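Local coordinates for protein 4-aminobutyrate transaminase (PDB 6WOP) that probably catalyses the pyridoxal-phosphate-dependent transfer of the amino group of 4-aminobutyrate to 2-oxoglutarate, as a class-III aminotransferase, at residues T68-L71 / T72-H76; V116-A119 / V120-A123. All coordinates share one frame; numbering follows the deposited sequence.

Interaction 1 (T68-L71 / T72-H76); sequences TEQL and TKFTH
Q70 and F74 make the tight half of this contact, where a helix ends and the chain turns away. With CG anti to the backbone N (chi1 -177°) and a bend at chi2, the glutamine amide reaches forward, and Q70 NE2 gives a nearly straight hydrogen bond of 2.9 Å to F74 O. The same nitrogen stands 3.3 Å above the F74 ring plane, over its centre, with amide and ring almost perpendicular (82°). The amide comes end-on to the ring, CD-NE2 pointing at its face, while one N-H is spent on F74 O. On the backbone, Q70 O accepts from both K73 N and F74 N, and P303 of helix 303-318 packs on the Q70 and F74 side chains.

The solvent side is looser. T72 OG1 gives E69 O a hydrogen bond of 2.7 Å in the carbonyl plane, and T72 N also donates to that oxygen. A water links T72 OG1 to E69 OE1, weakly at the carboxylate. The extended K73 chain crosses E69, yet its salt bridge is long, with K73 NZ 3.7 Å from E69 OE2; a second water joins K73 NZ to Q70 OE1.

The steps T72 N to E69 O and K73 N to Q70 O are 3-10-like bonding, often met at a helix C-terminus, here at a subunit interface: T75 OG1 is hydrogen-bonded to G274 O of the second subunit.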
ATOM      1  N   THR A  68       7.269 -14.120 -42.487  1.00 16.27           N
ATOM      2  CA  THR A  68       8.035 -13.682 -43.652  1.00 16.76           C
ATOM      3  C   THR A  68       7.185 -12.762 -44.499  1.00 19.56           C
ATOM      4  O   THR A  68       7.673 -11.736 -45.000  1.00 18.07           O
ATOM      5  CB  THR A  68       8.494 -14.915 -44.452  1.00 17.22           C
ATOM      6  OG1 THR A  68       9.478 -15.612 -43.671  1.00 17.13           O
ATOM      7  CG2 THR A  68       9.079 -14.554 -45.837  1.00 19.38           C
ATOM      8  N   GLU A  69       5.884 -13.097 -44.658  1.00 18.60           N
ATOM      9  CA  GLU A  69       5.037 -12.232 -45.478  1.00 17.47           C
ATOM     10  C   GLU A  69       4.801 -10.895 -44.781  1.00 17.87           C
ATOM     11  O   GLU A  69       4.848  -9.842 -45.412  1.00 19.16           O
ATOM     12  CB  GLU A  69       3.710 -12.917 -45.772  1.00 21.43           C
ATOM     13  CG  GLU A  69       2.633 -12.051 -46.388  1.00 25.54           C
ATOM     14  CD  GLU A  69       2.890 -11.683 -47.852  1.00 34.41           C
ATOM     15  OE1 GLU A  69       3.897 -12.136 -48.469  1.00 37.18           O
ATOM     16  OE2 GLU A  69       2.052 -10.920 -48.383  1.00 37.64           O
ATOM     17  N   GLN A  70       4.533 -10.916 -43.485  1.00 16.09           N
ATOM     18  CA  GLN A  70       4.346  -9.634 -42.785  1.00 15.78           C
ATOM     19  C   GLN A  70       5.614  -8.769 -42.821  1.00 18.96           C
ATOM     20  O   GLN A  70       5.515  -7.529 -42.807  1.00 18.72           O
ATOM     21  CB  GLN A  70       3.921  -9.873 -41.327  1.00 18.25           C
ATOM     22  CG  GLN A  70       3.640  -8.521 -40.615  1.00 17.02           C
ATOM     23  CD  GLN A  70       2.357  -7.845 -41.146  1.00 20.51           C
ATOM     24  OE1 GLN A  70       1.408  -8.539 -41.506  1.00 21.84           O
ATOM     25  NE2 GLN A  70       2.332  -6.525 -41.196  1.00 19.35           N
ATOM     26  N   LEU A  71       6.811  -9.371 -42.880  1.00 16.46           N
ATOM     27  CA  LEU A  71       8.007  -8.556 -42.955  1.00 19.25           C
ATOM     28  C   LEU A  71       8.068  -7.758 -44.250  1.00 21.62           C
ATOM     29  O   LEU A  71       8.843  -6.803 -44.316  1.00 21.04           O
ATOM     30  CB  LEU A  71       9.275  -9.413 -42.881  1.00 16.46           C
ATOM     31  CG  LEU A  71       9.590 -10.076 -41.532  1.00 22.65           C
ATOM     32  CD1 LEU A  71      10.809 -11.062 -41.724  1.00 22.71           C
ATOM     33  CD2 LEU A  71       9.931  -8.962 -40.546  1.00 19.84           C
ATOM     34  N   THR A  72       7.331  -8.167 -45.292  1.00 18.34           N
ATOM     35  CA  THR A  72       7.288  -7.381 -46.515  1.00 17.65           C
ATOM     36  C   THR A  72       6.276  -6.246 -46.409  1.00 18.81           C
ATOM     37  O   THR A  72       6.168  -5.437 -47.326  1.00 20.40           O
ATOM     38  CB  THR A  72       6.898  -8.220 -47.753  1.00 20.29           C
ATOM     39  OG1 THR A  72       5.510  -8.515 -47.691  1.00 19.13           O
ATOM     40  CG2 THR A  72       7.633  -9.510 -47.788  1.00 20.03           C
ATOM     41  N   LYS A  73       5.530  -6.169 -45.329  1.00 15.58           N
ATOM     42  CA  LYS A  73       4.490  -5.158 -45.208  1.00 18.64           C
ATOM     43  C   LYS A  73       4.856  -4.103 -44.165  1.00 18.87           C
ATOM     44  O   LYS A  73       5.101  -2.944 -44.529  1.00 17.49           O
ATOM     45  CB  LYS A  73       3.167  -5.831 -44.868  1.00 18.66           C
ATOM     46  CG  LYS A  73       2.673  -6.789 -46.007  1.00 23.23           C
ATOM     47  CD  LYS A  73       1.416  -7.539 -45.555  1.00 32.94           C
ATOM     48  CE  LYS A  73       0.860  -8.500 -46.615  1.00 42.17           C
ATOM     49  NZ  LYS A  73      -0.293  -9.295 -46.022  1.00 44.12           N
ATOM     50  N   PHE A  74       4.898  -4.476 -42.891  1.00 16.20           N
ATOM     51  CA  PHE A  74       5.300  -3.570 -41.814  1.00 16.67           C
ATOM     52  C   PHE A  74       5.481  -4.402 -40.555  1.00 17.85           C
ATOM     53  O   PHE A  74       4.856  -5.454 -40.407  1.00 19.89           O
ATOM     54  CB  PHE A  74       4.290  -2.428 -41.580  1.00 15.73           C
ATOM     55  CG  PHE A  74       2.885  -2.880 -41.280  1.00 17.09           C
ATOM     56  CD1 PHE A  74       2.021  -3.192 -42.309  1.00 19.01           C
ATOM     57  CD2 PHE A  74       2.448  -3.029 -39.966  1.00 19.27           C
ATOM     58  CE1 PHE A  74       0.760  -3.627 -42.060  1.00 21.40           C
ATOM     59  CE2 PHE A  74       1.138  -3.445 -39.705  1.00 18.19           C
ATOM     60  CZ  PHE A  74       0.321  -3.761 -40.745  1.00 19.33           C
ATOM     61  N   THR A  75       6.363  -3.940 -39.663  1.00 13.65           N
ATOM     62  CA  THR A  75       6.589  -4.645 -38.425  1.00 13.02           C
ATOM     63  C   THR A  75       6.058  -3.911 -37.214  1.00 15.68           C
ATOM     64  O   THR A  75       5.896  -4.547 -36.169  1.00 15.81           O
ATOM     65  CB  THR A  75       8.083  -4.900 -38.172  1.00 15.04           C
ATOM     66  OG1 THR A  75       8.692  -3.693 -37.688  1.00 16.81           O
ATOM     67  CG2 THR A  75       8.822  -5.308 -39.459  1.00 16.79           C
ATOM     68  N   HIS A  76       5.751  -2.637 -37.323  1.00 13.99           N
ATOM     69  CA  HIS A  76       5.328  -1.866 -36.153  1.00 14.17           C
ATOM     70  C   HIS A  76       4.742  -0.541 -36.614  1.00 17.47           C
ATOM     71  O   HIS A  76       5.417   0.230 -37.326  1.00 18.13           O
ATOM     72  CB  HIS A  76       6.506  -1.566 -35.202  1.00 14.46           C
ATOM     73  CG  HIS A  76       6.112  -0.607 -34.113  1.00 16.86           C
ATOM     74  ND1 HIS A  76       5.460  -0.999 -32.955  1.00 16.43           N
ATOM     75  CD2 HIS A  76       6.277   0.734 -34.025  1.00 16.35           C
ATOM     76  CE1 HIS A  76       5.256   0.071 -32.198  1.00 13.10           C
ATOM     77  NE2 HIS A  76       5.747   1.128 -32.828  1.00 13.74           N
TER
HETATM   78  O   HOH W   1       4.446  -9.388 -49.936  1.00 46.36           O
HETATM   79  O   HOH W   2       0.885 -10.236 -43.684  1.00 26.30           O

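Interaction 2 (V116-A119 / V120-A123); sequences VENA and VKIA
N118 and K121, three residues apart on helix 112-127, lie side by side and point the same way, and the interest is in how their chains are folded to meet. Both start with CG anti to the carbonyl carbon. K121 then runs straight to CD and bends at chi3 (40°), which turns its amine back to N118; the bond from K121 NZ to N118 OD1 is weak at 3.2 Å. A water reinforces it, donating to N118 OD1 and accepting from K121 NZ. The other end of the asparagine amide is also engaged, because N118 ND2 reaches back to E114 O, one turn earlier.

Aliphatic groups lean on the carbonyls of the preceding turn. I122, with chi1 at -72°, lays its longer branch along N118 O: I122 CG1 is 3.1 Å from that oxygen and I122 CD1 3.3 Å. In the same way K121 CG, part of the lysine's aliphatic stem, lies 3.2 Å from E117 O, and V120 CG2 rests 3.5 Å from V116 O. The backbone keeps its regular i to i+4 bonds, such as K121 N to E117 O at 2.9 Å. E117 is directed to the subunit interface, its carboxylate held by S143 OG of its own chain and by the backbone N of F144 of the second subunit.

K121 is buried, and the partners of its amine named here, N118 OD1, the water and the carbonyl O of R142 of the second subunit, are neutral oxygens, so dipoles probably carry much of the solvation of what is presumably a positive charge. N118 turns its OD1 to the lysine while ND2 holds to the helix, so the amide couples the helix backbone to a polar join between subunits.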
ATOM      1  N   VAL A 116      -2.075 -10.603 -17.702  1.00 16.95           N
ATOM      2  CA  VAL A 116      -2.607 -10.743 -16.325  1.00 14.18           C
ATOM      3  C   VAL A 116      -2.871  -9.365 -15.722  1.00 14.42           C
ATOM      4  O   VAL A 116      -3.923  -9.118 -15.109  1.00 15.35           O
ATOM      5  CB  VAL A 116      -1.641 -11.564 -15.441  1.00 11.96           C
ATOM      6  CG1 VAL A 116      -2.256 -11.665 -13.975  1.00 16.62           C
ATOM      7  CG2 VAL A 116      -1.514 -13.004 -15.955  1.00 13.73           C
ATOM      8  N   GLU A 117      -1.911  -8.451 -15.881  1.00 16.54           N
ATOM      9  CA  GLU A 117      -2.038  -7.134 -15.243  1.00 15.75           C
ATOM     10  C   GLU A 117      -3.209  -6.356 -15.842  1.00 15.95           C
ATOM     11  O   GLU A 117      -3.960  -5.683 -15.108  1.00 15.26           O
ATOM     12  CB  GLU A 117      -0.728  -6.376 -15.386  1.00 18.54           C
ATOM     13  CG  GLU A 117      -0.569  -5.267 -14.365  1.00 20.28           C
ATOM     14  CD  GLU A 117       0.862  -5.121 -13.793  1.00 18.81           C
ATOM     15  OE1 GLU A 117       1.805  -5.837 -14.212  1.00 19.63           O
ATOM     16  OE2 GLU A 117       1.082  -4.225 -12.927  1.00 19.29           O
ATOM     17  N   ASN A 118      -3.412  -6.469 -17.174  1.00 13.85           N
ATOM     18  CA  ASN A 118      -4.578  -5.826 -17.771  1.00 12.09           C
ATOM     19  C   ASN A 118      -5.874  -6.524 -17.412  1.00 14.50           C
ATOM     20  O   ASN A 118      -6.896  -5.860 -17.281  1.00 16.84           O
ATOM     21  CB  ASN A 118      -4.400  -5.723 -19.288  1.00 13.08           C
ATOM     22  CG  ASN A 118      -3.526  -4.549 -19.650  1.00 19.43           C
ATOM     23  OD1 ASN A 118      -3.994  -3.447 -19.610  1.00 22.53           O
ATOM     24  ND2 ASN A 118      -2.236  -4.784 -19.986  1.00 15.67           N
ATOM     25  N   ALA A 119      -5.871  -7.822 -17.187  1.00 11.91           N
ATOM     26  CA  ALA A 119      -7.129  -8.418 -16.712  1.00 12.63           C
ATOM     27  C   ALA A 119      -7.494  -7.880 -15.332  1.00 16.21           C
ATOM     28  O   ALA A 119      -8.682  -7.648 -15.022  1.00 12.75           O
ATOM     29  CB  ALA A 119      -6.983  -9.940 -16.697  1.00 11.92           C
ATOM     30  N   VAL A 120      -6.471  -7.626 -14.499  1.00 18.13           N
ATOM     31  CA  VAL A 120      -6.720  -7.041 -13.174  1.00 17.49           C
ATOM     32  C   VAL A 120      -7.194  -5.586 -13.302  1.00 15.73           C
ATOM     33  O   VAL A 120      -8.118  -5.151 -12.577  1.00 14.81           O
ATOM     34  CB  VAL A 120      -5.438  -7.152 -12.312  1.00 18.15           C
ATOM     35  CG1 VAL A 120      -5.516  -6.201 -11.053  1.00 18.34           C
ATOM     36  CG2 VAL A 120      -5.217  -8.641 -11.878  1.00 18.48           C
ATOM     37  N   LYS A 121      -6.529  -4.788 -14.159  1.00 15.93           N
ATOM     38  CA  LYS A 121      -6.989  -3.432 -14.433  1.00 15.36           C
ATOM     39  C   LYS A 121      -8.451  -3.407 -14.873  1.00 16.15           C
ATOM     40  O   LYS A 121      -9.251  -2.568 -14.419  1.00 15.45           O
ATOM     41  CB  LYS A 121      -6.107  -2.791 -15.504  1.00 16.06           C
ATOM     42  CG  LYS A 121      -4.688  -2.593 -14.985  1.00 17.16           C
ATOM     43  CD  LYS A 121      -3.623  -2.115 -16.004  1.00 19.02           C
ATOM     44  CE  LYS A 121      -4.047  -1.062 -17.006  1.00 25.92           C
ATOM     45  NZ  LYS A 121      -2.865  -0.909 -17.970  1.00 30.71           N
ATOM     46  N   ILE A 122      -8.802  -4.279 -15.814  1.00 15.86           N
ATOM     47  CA  ILE A 122     -10.177  -4.343 -16.328  1.00 15.71           C
ATOM     48  C   ILE A 122     -11.152  -4.731 -15.210  1.00 14.57           C
ATOM     49  O   ILE A 122     -12.228  -4.128 -15.039  1.00 16.23           O
ATOM     50  CB  ILE A 122     -10.184  -5.358 -17.486  1.00 15.66           C
ATOM     51  CG1 ILE A 122      -9.463  -4.774 -18.723  1.00 15.48           C
ATOM     52  CG2 ILE A 122     -11.653  -5.865 -17.856  1.00 13.00           C
ATOM     53  CD1 ILE A 122      -9.162  -5.948 -19.729  1.00 14.61           C
ATOM     54  N   ALA A 123     -10.797  -5.736 -14.433  1.00 14.24           N
ATOM     55  CA  ALA A 123     -11.671  -6.170 -13.336  1.00 16.64           C
ATOM     56  C   ALA A 123     -11.832  -5.084 -12.283  1.00 17.64           C
ATOM     57  O   ALA A 123     -12.932  -4.884 -11.756  1.00 16.62           O
ATOM     58  CB  ALA A 123     -11.098  -7.420 -12.684  1.00 13.73           C
TER
HETATM   59  O   HOH W   3      -3.031  -1.442 -20.849  1.00 27.33           O

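In the fold
Read from the N terminus, the two interactions are strictly in series. Interaction 1 comes first, where helix 61-71 passes into the loop leading to helix 85-97; interaction 2 follows within helix 112-127, after strand 104-109. In each, the two segments adjoin and contacts run mainly between residues three or four apart, so neither closes a long loop, and they neither nest nor cross. The centres of interactions 1 and 2 lie about 30 Å apart, the nearest atoms of interactions 1 and 2 about 15 Å. Both touch the second subunit. Around 68-76 the chain leans on helix 303-318, whereas 116-123 packs against strands 236-240 and 264-267 of the mixed sheet edged by strand 104-109, and against helix 144-149.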